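Local coordinates for thyroid hormone-inducible hepatic protein (Mus musculus, PDB 3ONT) that helps regulate lipogenesis, especially in the lactating mammary gland, and may modulate it by binding MID1IP1 and keeping it from ACACA, at residues 17-22 / 70-75; 31-36 / 60-65; 66-71 / 117-122. All coordinates share one frame; numbering follows the deposited sequence.

Interaction 1 (17-22 / 70-75)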
loop_
_atom_site.group_PDB
_atom_site.type_symbol
_atom_site.label_atom_id
_atom_site.label_comp_id
_atom_site.label_asym_id
_atom_site.label_seq_id
_atom_site.Cartn_x
_atom_site.Cartn_y
_atom_site.Cartn_z
ATOM N N THR A 17 6.767 0.629 8.740
ATOM C CA THR A 17 7.351 -0.102 9.855
ATOM C C THR A 17 6.823 -1.525 9.829
ATOM O O THR A 17 7.579 -2.471 9.965
ATOM C CB THR A 17 7.067 0.600 11.197
ATOM O OG1 THR A 17 7.951 1.718 11.316
ATOM C CG2 THR A 17 7.318 -0.321 12.367
ATOM N N VAL A 18 5.521 -1.647 9.626
ATOM C CA VAL A 18 4.843 -2.917 9.461
ATOM C C VAL A 18 5.481 -3.780 8.348
ATOM O O VAL A 18 5.699 -4.986 8.542
ATOM C CB VAL A 18 3.316 -2.680 9.235
ATOM C CG1 VAL A 18 2.708 -3.733 8.338
ATOM C CG2 VAL A 18 2.585 -2.636 10.564
HETATM N N MSE A 19 5.796 -3.152 7.213
HETATM C CA MSE A 19 6.472 -3.834 6.116
HETATM C C MSE A 19 7.767 -4.518 6.519
HETATM O O MSE A 19 7.944 -5.719 6.247
HETATM C CB MSE A 19 6.712 -2.921 4.929
HETATM C CG MSE A 19 5.579 -2.964 3.972
HETATM SE SE MSE A 19 5.571 -1.536 2.657
HETATM C CE MSE A 19 6.820 -2.201 1.292
ATOM N N ASP A 20 8.686 -3.818 7.172
ATOM C CA ASP A 20 9.899 -4.558 7.476
ATOM C C ASP A 20 9.902 -5.368 8.770
ATOM O O ASP A 20 10.806 -6.167 8.973
ATOM C CB ASP A 20 11.206 -3.806 7.152
ATOM C CG ASP A 20 11.427 -2.603 8.012
ATOM O OD1 ASP A 20 11.479 -2.756 9.256
ATOM O OD2 ASP A 20 11.595 -1.505 7.431
ATOM N N ARG A 21 8.874 -5.205 9.603
ATOM C CA ARG A 21 8.623 -6.168 10.676
ATOM C C ARG A 21 8.214 -7.503 10.028
ATOM O O ARG A 21 8.701 -8.580 10.401
ATOM C CB ARG A 21 7.527 -5.687 11.605
ATOM C CG ARG A 21 7.811 -6.027 13.031
ATOM C CD ARG A 21 6.543 -6.340 13.836
ATOM N NE ARG A 21 6.841 -7.317 14.900
ATOM C CZ ARG A 21 5.937 -8.096 15.503
ATOM N NH1 ARG A 21 4.651 -8.025 15.166
ATOM N NH2 ARG A 21 6.325 -8.957 16.447
ATOM N N TYR A 22 7.347 -7.413 9.022
ATOM C CA TYR A 22 6.929 -8.577 8.279
ATOM C C TYR A 22 8.119 -9.249 7.615
ATOM O O TYR A 22 8.314 -10.472 7.748
ATOM C CB TYR A 22 5.889 -8.211 7.238
ATOM C CG TYR A 22 5.472 -9.393 6.410
ATOM C CD1 TYR A 22 4.587 -10.347 6.919
ATOM C CD2 TYR A 22 5.955 -9.563 5.122
ATOM C CE1 TYR A 22 4.205 -11.439 6.168
ATOM C CE2 TYR A 22 5.562 -10.644 4.359
ATOM C CZ TYR A 22 4.692 -11.579 4.895
ATOM O OH TYR A 22 4.326 -12.664 4.141
ATOM N N VAL A 70 8.668 -11.484 -0.858
ATOM C CA VAL A 70 9.503 -11.109 -2.013
ATOM C C VAL A 70 9.016 -9.780 -2.609
ATOM O O VAL A 70 9.810 -8.969 -3.088
ATOM C CB VAL A 70 9.563 -12.237 -3.090
ATOM C CG1 VAL A 70 10.089 -11.717 -4.423
ATOM C CG2 VAL A 70 10.413 -13.403 -2.597
ATOM N N GLU A 71 7.708 -9.547 -2.554
ATOM C CA GLU A 71 7.153 -8.308 -3.076
ATOM C C GLU A 71 7.338 -7.128 -2.120
ATOM O O GLU A 71 7.607 -6.015 -2.552
ATOM C CB GLU A 71 5.712 -8.508 -3.517
ATOM C CG GLU A 71 5.679 -9.047 -4.945
ATOM C CD GLU A 71 4.320 -9.585 -5.403
ATOM O OE1 GLU A 71 3.415 -9.851 -4.556
ATOM O OE2 GLU A 71 4.170 -9.745 -6.645
ATOM N N VAL A 72 7.221 -7.387 -0.826
ATOM C CA VAL A 72 7.506 -6.406 0.188
ATOM C C VAL A 72 8.963 -5.966 0.102
ATOM O O VAL A 72 9.258 -4.805 0.314
ATOM C CB VAL A 72 7.200 -6.968 1.584
ATOM C CG1 VAL A 72 7.748 -6.066 2.674
ATOM C CG2 VAL A 72 5.698 -7.198 1.761
ATOM N N ASP A 73 9.869 -6.886 -0.220
ATOM C CA ASP A 73 11.310 -6.595 -0.247
ATOM C C ASP A 73 11.768 -5.845 -1.495
ATOM O O ASP A 73 12.839 -5.231 -1.493
ATOM C CB ASP A 73 12.134 -7.879 -0.095
ATOM C CG ASP A 73 12.140 -8.408 1.328
ATOM O OD1 ASP A 73 11.805 -7.649 2.256
ATOM O OD2 ASP A 73 12.479 -9.600 1.523
ATOM N N HIS A 74 10.973 -5.922 -2.560
ATOM C CA HIS A 74 11.280 -5.232 -3.810
ATOM C C HIS A 74 10.632 -3.849 -3.856
ATOM O O HIS A 74 10.541 -3.242 -4.923
ATOM C CB HIS A 74 10.869 -6.075 -5.020
ATOM C CG HIS A 74 11.849 -7.156 -5.354
ATOM N ND1 HIS A 74 11.887 -8.361 -4.682
ATOM C CD2 HIS A 74 12.836 -7.210 -6.280
ATOM C CE1 HIS A 74 12.853 -9.111 -5.181
ATOM N NE2 HIS A 74 13.444 -8.436 -6.152
ATOM N N GLY A 75 10.211 -3.370 -2.683
ATOM C CA GLY A 75 9.479 -2.115 -2.528
ATOM C C GLY A 75 8.101 -2.102 -3.183
ATOM O O GLY A 75 7.479 -1.042 -3.294
#

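Interaction 2 (31-36 / 60-65)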
loop_
_atom_site.group_PDB
_atom_site.type_symbol
_atom_site.label_atom_id
_atom_site.label_comp_id
_atom_site.label_asym_id
_atom_site.label_seq_id
_atom_site.Cartn_x
_atom_site.Cartn_y
_atom_site.Cartn_z
ATOM N N GLN A 31 15.047 -18.911 8.014
ATOM C CA GLN A 31 16.238 -19.467 8.656
ATOM C C GLN A 31 15.838 -20.684 9.456
ATOM O O GLN A 31 16.533 -21.684 9.428
ATOM C CB GLN A 31 16.935 -18.485 9.595
ATOM C CG GLN A 31 17.269 -17.123 9.006
ATOM C CD GLN A 31 18.304 -17.178 7.889
ATOM O OE1 GLN A 31 19.262 -17.973 7.931
ATOM N NE2 GLN A 31 18.135 -16.303 6.892
ATOM N N VAL A 32 14.714 -20.591 10.161
ATOM C CA VAL A 32 14.259 -21.637 11.087
ATOM C C VAL A 32 13.746 -22.894 10.379
ATOM O O VAL A 32 14.079 -24.027 10.773
ATOM C CB VAL A 32 13.173 -21.090 12.050
ATOM C CG1 VAL A 32 12.442 -22.214 12.772
ATOM C CG2 VAL A 32 13.789 -20.109 13.048
ATOM N N VAL A 33 12.942 -22.700 9.339
ATOM C CA VAL A 33 12.322 -23.817 8.628
ATOM C C VAL A 33 13.352 -24.471 7.717
ATOM O O VAL A 33 13.361 -24.281 6.508
ATOM C CB VAL A 33 11.025 -23.377 7.880
ATOM C CG1 VAL A 33 10.450 -24.506 7.074
ATOM C CG2 VAL A 33 9.978 -22.868 8.890
HETATM N N MSE A 34 14.223 -25.262 8.328
HETATM C CA MSE A 34 15.369 -25.849 7.642
HETATM C C MSE A 34 14.974 -26.911 6.622
HETATM O O MSE A 34 15.618 -27.032 5.566
HETATM C CB MSE A 34 16.298 -26.475 8.670
HETATM C CG MSE A 34 16.850 -25.489 9.684
HETATM SE SE MSE A 34 18.722 -25.064 9.340
HETATM C CE MSE A 34 18.534 -24.063 7.659
ATOM N N ILE A 35 13.945 -27.698 6.956
ATOM C CA ILE A 35 13.479 -28.783 6.098
ATOM C C ILE A 35 12.002 -28.500 5.779
ATOM O O ILE A 35 11.081 -28.970 6.478
ATOM C CB ILE A 35 13.692 -30.201 6.755
ATOM C CG1 ILE A 35 15.077 -30.307 7.416
ATOM C CG2 ILE A 35 13.469 -31.326 5.725
ATOM C CD1 ILE A 35 15.295 -31.542 8.270
ATOM N N PRO A 36 11.768 -27.712 4.720
ATOM C CA PRO A 36 10.409 -27.222 4.450
ATOM C C PRO A 36 9.433 -28.329 4.063
ATOM O O PRO A 36 8.219 -28.157 4.213
ATOM C CB PRO A 36 10.611 -26.217 3.288
ATOM C CG PRO A 36 12.078 -25.827 3.356
ATOM C CD PRO A 36 12.771 -27.113 3.812
ATOM N N THR A 60 1.921 -24.846 1.547
ATOM C CA THR A 60 1.372 -23.905 0.580
ATOM C C THR A 60 1.331 -22.509 1.198
ATOM O O THR A 60 1.604 -21.501 0.537
ATOM C CB THR A 60 -0.064 -24.287 0.202
ATOM O OG1 THR A 60 -0.135 -25.699 -0.024
ATOM C CG2 THR A 60 -0.532 -23.545 -1.046
ATOM N N TYR A 61 1.003 -22.466 2.484
ATOM C CA TYR A 61 0.863 -21.233 3.196
ATOM C C TYR A 61 2.217 -20.566 3.411
ATOM O O TYR A 61 2.402 -19.371 3.133
ATOM C CB TYR A 61 0.203 -21.512 4.530
ATOM C CG TYR A 61 -0.268 -20.272 5.202
ATOM C CD1 TYR A 61 -1.344 -19.554 4.691
ATOM C CD2 TYR A 61 0.365 -19.800 6.344
ATOM C CE1 TYR A 61 -1.779 -18.402 5.303
ATOM C CE2 TYR A 61 -0.064 -18.632 6.965
ATOM C CZ TYR A 61 -1.128 -17.947 6.438
ATOM O OH TYR A 61 -1.554 -16.804 7.047
ATOM N N PHE A 62 3.151 -21.333 3.943
ATOM C CA PHE A 62 4.545 -20.947 4.024
ATOM C C PHE A 62 5.008 -20.347 2.675
ATOM O O PHE A 62 5.553 -19.248 2.622
ATOM C CB PHE A 62 5.307 -22.214 4.417
ATOM C CG PHE A 62 6.786 -22.120 4.324
ATOM C CD1 PHE A 62 7.523 -21.520 5.325
ATOM C CD2 PHE A 62 7.461 -22.731 3.264
ATOM C CE1 PHE A 62 8.927 -21.488 5.256
ATOM C CE2 PHE A 62 8.853 -22.702 3.176
ATOM C CZ PHE A 62 9.586 -22.077 4.173
ATOM N N THR A 63 4.743 -21.044 1.584
ATOM C CA THR A 63 5.100 -20.536 0.270
ATOM C C THR A 63 4.498 -19.159 -0.012
ATOM O O THR A 63 5.185 -18.267 -0.521
ATOM C CB THR A 63 4.681 -21.538 -0.778
ATOM O OG1 THR A 63 5.509 -22.680 -0.611
ATOM C CG2 THR A 63 4.884 -21.025 -2.171
HETATM N N MSE A 64 3.227 -18.977 0.330
HETATM C CA MSE A 64 2.554 -17.711 0.093
HETATM C C MSE A 64 3.231 -16.598 0.891
HETATM O O MSE A 64 3.508 -15.521 0.358
HETATM C CB MSE A 64 1.073 -17.813 0.448
HETATM C CG MSE A 64 0.286 -16.570 0.074
HETATM SE SE MSE A 64 -1.549 -16.490 0.798
HETATM C CE MSE A 64 -1.074 -16.271 2.691
ATOM N N LEU A 65 3.486 -16.872 2.170
ATOM C CA LEU A 65 4.160 -15.937 3.043
ATOM C C LEU A 65 5.469 -15.476 2.406
ATOM O O LEU A 65 5.731 -14.274 2.330
ATOM C CB LEU A 65 4.416 -16.580 4.398
ATOM C CG LEU A 65 3.202 -16.846 5.292
ATOM C CD1 LEU A 65 3.646 -17.575 6.539
ATOM C CD2 LEU A 65 2.507 -15.556 5.658
#

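Interaction 3 (66-71 / 117-122)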
loop_
_atom_site.group_PDB
_atom_site.type_symbol
_atom_site.label_atom_id
_atom_site.label_comp_id
_atom_site.label_asym_id
_atom_site.label_seq_id
_atom_site.Cartn_x
_atom_site.Cartn_y
_atom_site.Cartn_z
ATOM N N LYS A 66 6.269 -16.421 1.909
ATOM C CA LYS A 66 7.528 -16.087 1.251
ATOM C C LYS A 66 7.292 -15.260 0.014
ATOM O O LYS A 66 8.054 -14.340 -0.308
ATOM C CB LYS A 66 8.303 -17.340 0.882
ATOM C CG LYS A 66 9.080 -17.929 2.051
ATOM C CD LYS A 66 9.253 -19.432 1.896
ATOM C CE LYS A 66 10.288 -19.840 0.843
ATOM N NZ LYS A 66 9.842 -21.140 0.261
ATOM N N SER A 67 6.215 -15.569 -0.677
ATOM C CA SER A 67 5.970 -14.941 -1.958
ATOM C C SER A 67 5.572 -13.460 -1.794
ATOM O O SER A 67 6.000 -12.587 -2.557
ATOM C CB SER A 67 4.922 -15.741 -2.696
ATOM O OG SER A 67 4.638 -15.123 -3.915
ATOM N N ILE A 68 4.766 -13.185 -0.778
ATOM C CA ILE A 68 4.401 -11.831 -0.430
ATOM C C ILE A 68 5.636 -11.084 0.075
ATOM O O ILE A 68 5.874 -9.936 -0.290
ATOM C CB ILE A 68 3.301 -11.843 0.620
ATOM C CG1 ILE A 68 2.003 -12.342 -0.020
ATOM C CG2 ILE A 68 3.156 -10.469 1.265
ATOM C CD1 ILE A 68 0.865 -12.453 0.933
ATOM N N CYS A 69 6.449 -11.750 0.881
ATOM C CA CYS A 69 7.681 -11.140 1.352
ATOM C C CYS A 69 8.611 -10.708 0.219
ATOM O O CYS A 69 9.276 -9.681 0.320
ATOM C CB CYS A 69 8.411 -12.070 2.298
ATOM S SG CYS A 69 9.834 -11.289 3.028
ATOM N N VAL A 70 8.668 -11.484 -0.858
ATOM C CA VAL A 70 9.503 -11.109 -2.013
ATOM C C VAL A 70 9.016 -9.780 -2.609
ATOM O O VAL A 70 9.810 -8.969 -3.088
ATOM C CB VAL A 70 9.563 -12.237 -3.090
ATOM C CG1 VAL A 70 10.089 -11.717 -4.423
ATOM C CG2 VAL A 70 10.413 -13.403 -2.597
ATOM N N GLU A 71 7.708 -9.547 -2.554
ATOM C CA GLU A 71 7.153 -8.308 -3.076
ATOM C C GLU A 71 7.338 -7.128 -2.120
ATOM O O GLU A 71 7.607 -6.015 -2.552
ATOM C CB GLU A 71 5.712 -8.508 -3.517
ATOM C CG GLU A 71 5.679 -9.047 -4.945
ATOM C CD GLU A 71 4.320 -9.585 -5.403
ATOM O OE1 GLU A 71 3.415 -9.851 -4.556
ATOM O OE2 GLU A 71 4.170 -9.745 -6.645
ATOM N N ALA A 117 -3.548 -12.432 -3.511
ATOM C CA ALA A 117 -4.235 -11.753 -4.610
ATOM C C ALA A 117 -4.785 -10.396 -4.168
ATOM O O ALA A 117 -4.652 -9.405 -4.881
ATOM C CB ALA A 117 -5.345 -12.619 -5.132
ATOM N N GLN A 118 -5.400 -10.374 -2.990
ATOM C CA GLN A 118 -5.907 -9.155 -2.384
ATOM C C GLN A 118 -4.767 -8.163 -2.134
ATOM O O GLN A 118 -4.855 -7.001 -2.537
ATOM C CB GLN A 118 -6.680 -9.475 -1.098
ATOM C CG GLN A 118 -7.993 -10.216 -1.386
ATOM C CD GLN A 118 -8.732 -10.703 -0.123
ATOM O OE1 GLN A 118 -8.552 -10.169 0.987
ATOM N NE2 GLN A 118 -9.584 -11.719 -0.299
ATOM N N PHE A 119 -3.685 -8.648 -1.528
ATOM C CA PHE A 119 -2.509 -7.841 -1.258
ATOM C C PHE A 119 -2.066 -7.197 -2.549
ATOM O O PHE A 119 -1.878 -5.979 -2.624
ATOM C CB PHE A 119 -1.389 -8.711 -0.677
ATOM C CG PHE A 119 -0.062 -8.013 -0.565
ATOM C CD1 PHE A 119 0.198 -7.137 0.497
ATOM C CD2 PHE A 119 0.949 -8.255 -1.492
ATOM C CE1 PHE A 119 1.450 -6.479 0.624
ATOM C CE2 PHE A 119 2.208 -7.606 -1.381
ATOM C CZ PHE A 119 2.450 -6.715 -0.322
ATOM N N HIS A 120 -1.917 -8.019 -3.581
ATOM C CA HIS A 120 -1.473 -7.541 -4.872
ATOM C C HIS A 120 -2.429 -6.480 -5.419
ATOM O O HIS A 120 -1.987 -5.443 -5.908
ATOM C CB HIS A 120 -1.316 -8.702 -5.845
ATOM C CG HIS A 120 -0.599 -8.327 -7.101
ATOM N ND1 HIS A 120 -1.240 -8.208 -8.318
ATOM C CD2 HIS A 120 0.703 -8.013 -7.329
ATOM C CE1 HIS A 120 -0.360 -7.847 -9.241
ATOM N NE2 HIS A 120 0.825 -7.719 -8.668
ATOM N N LEU A 121 -3.731 -6.718 -5.314
ATOM C CA LEU A 121 -4.683 -5.730 -5.783
ATOM C C LEU A 121 -4.452 -4.364 -5.096
ATOM O O LEU A 121 -4.274 -3.353 -5.769
ATOM C CB LEU A 121 -6.118 -6.191 -5.564
ATOM C CG LEU A 121 -7.172 -5.074 -5.703
ATOM C CD1 LEU A 121 -7.196 -4.430 -7.104
ATOM C CD2 LEU A 121 -8.529 -5.626 -5.356
ATOM N N HIS A 122 -4.445 -4.367 -3.767
ATOM C CA HIS A 122 -4.137 -3.195 -2.963
ATOM C C HIS A 122 -2.831 -2.502 -3.315
ATOM O O HIS A 122 -2.859 -1.318 -3.675
ATOM C CB HIS A 122 -4.194 -3.561 -1.501
ATOM C CG HIS A 122 -5.561 -3.983 -1.073
ATOM N ND1 HIS A 122 -6.698 -3.289 -1.441
ATOM C CD2 HIS A 122 -5.983 -5.033 -0.336
ATOM C CE1 HIS A 122 -7.760 -3.889 -0.938
ATOM N NE2 HIS A 122 -7.353 -4.952 -0.265
#

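Interaction 1 (17-22 / 70-75)
M19 and Y22 of helix 15-32 pack against V72 of helix 58-73 in a buried, apolar helix-to-helix contact close to the middle of the chain. The backbones come near each other here, with CA of M19 6.5 Å from CA of V72, and together the two segments bury 191 Å². V72 gives one methyl to each partner. With CG1 placed anti to the backbone N (chi1 169°), that branch reaches the helix at M19, 3.6 Å from the carbonyl O of M19 and 4.0 Å from its CG. The other branch, CG2, meets CD2 of the Y22 ring obliquely at 4.1 Å. M19, a selenomethionine, runs alongside V72 pointing the other way; a bend at its last torsion (chi3 82°) brings CE to 3.7 Å from the carbonyl O of V72. The Y22 ring lies along helix 58-73, also touching I68 and C69, and its hydroxyl has L65 as its partner. Beyond V72, ND1 of H74, with the acceptor in its ring plane, donates to O of V70 at 2.7 Å. Nearby, D73 ties the same two helices by a salt bridge to R27 and a hydrogen bond to S23. L130 and T134 of the second subunit pack on M19 and Y22. Between M19, Y22 and V72 themselves only carbon surfaces and two backbone carbonyls meet, so shape and burial probably hold this spot, while directional bonds such as that of the Y22 hydroxyl are likely to help set the alignment.

Interaction 2 (31-36 / 60-65)
V33, P36 and F62 meet through carbon alone, the F62 ring reaching from helix 58-73 to the chain as it leaves helix 15-32. The backbones stay well apart, the nearest CA atoms being those of P36 and F62 at 8.6 Å, so the aromatic side chain spans most of the distance. A chi1 of 169° puts CG of F62 on the far side of CB from its backbone N, which carries the outer ring atoms to the opposite segment. V33 meets the far end of the ring at CE1 and CZ: its CG1 lies 3.8 Å from CE1 of F62 and 3.9 Å from CZ of F62, and CB of V33 is 3.9 Å from CE1 of F62. P36 reaches the carbon across CZ from CE1, its CB 3.9 Å from CE2 of F62. Both approaches are oblique to the ring. L39 and M29 add further apolar contacts to F62. Cutting F62 back to an alanine would remove the ring, which is likely to open a gap beside V33 and P36 and cost them their contact with helix 58-73.

The backbone explains how V33 and P36 can share one ring. V33 is the first residue to leave helical torsions and forms the centre of an inverse gamma turn, spanned by a weak bond from N of M34 to O of V32, 2.7 Å long. The chain thereby turns out of the helix and returns P36 to the ring within three residues.

From the second subunit, Y144 packs on V33, and its OH bonds to the backbone N of I35.

Interaction 3 (66-71 / 117-122)
Helix segments 66-71 and 117-122 run nearly parallel, 13° apart, with axes 11.1 Å from each other and CA of I68 facing CA of F119 at 8.0 Å. The F119 ring reaches into that spacing, a chi1 of 171° turning it away from its own backbone N and across to helix 58-73, and I68 sets CG2 over the centre of one face. This is a CH-pi contact: CG2 of I68 is 4.0 Å from the F119 ring centroid and lies only 11° off the ring normal. The methyl is thus held over the ring as a whole, at nearly even distances from CE2 and CZ. E71, one turn further on, comes to the same ring from another direction. Its chain, extended beyond CG, brings OE1 to the edge of F119, near the ring plane and 4.1 Å from CE2, where the positive rim of the ring probably suits a carboxylate oxygen. The second oxygen goes to H120: OE2 of E71 is 3.9 Å from CD2 of H120, and 4.4 Å from its NE2, near enough for some attraction if the imidazole were charged, though the two are not bonded. The carboxylate plane is only modestly tilted from the F119 ring and lies closer still to the plane of H120. One carboxylate therefore borders two successive aromatic residues at the partly exposed margin of the interface, while I68 and F119 are buried. F123 continues the aromatic cluster, meeting the rings of both F119 and H120. L133 and L126 of the second subunit pack on I68 and F119 respectively. Such side-by-side packing, with an apolar seam bordered by polar side chains, is typical of a helical bundle, here one built across a homodimer.

Overall arrangement
Helix 58-73 is common to all three contacts. Interactions 1 and 2 join it to helix 15-32 and the chain just after it, with centres 17 Å apart, and the two helices run antiparallel between them. Y22 links these sites, its OH probably hydrogen-bonded to the carbonyl O of L65 at 2.8 Å. Interaction 3 joins the same helix to helix 115-147; its centre is 10 Å from that of interaction 1, with which it shares V70 and E71. V72 CG2 touches F119 CZ at 3.9 Å, and the Y22 ring packs on C69, so interactions 1 and 3 form a continuous core. All three touch the second subunit, consistent with a bundle completed by dimerisation.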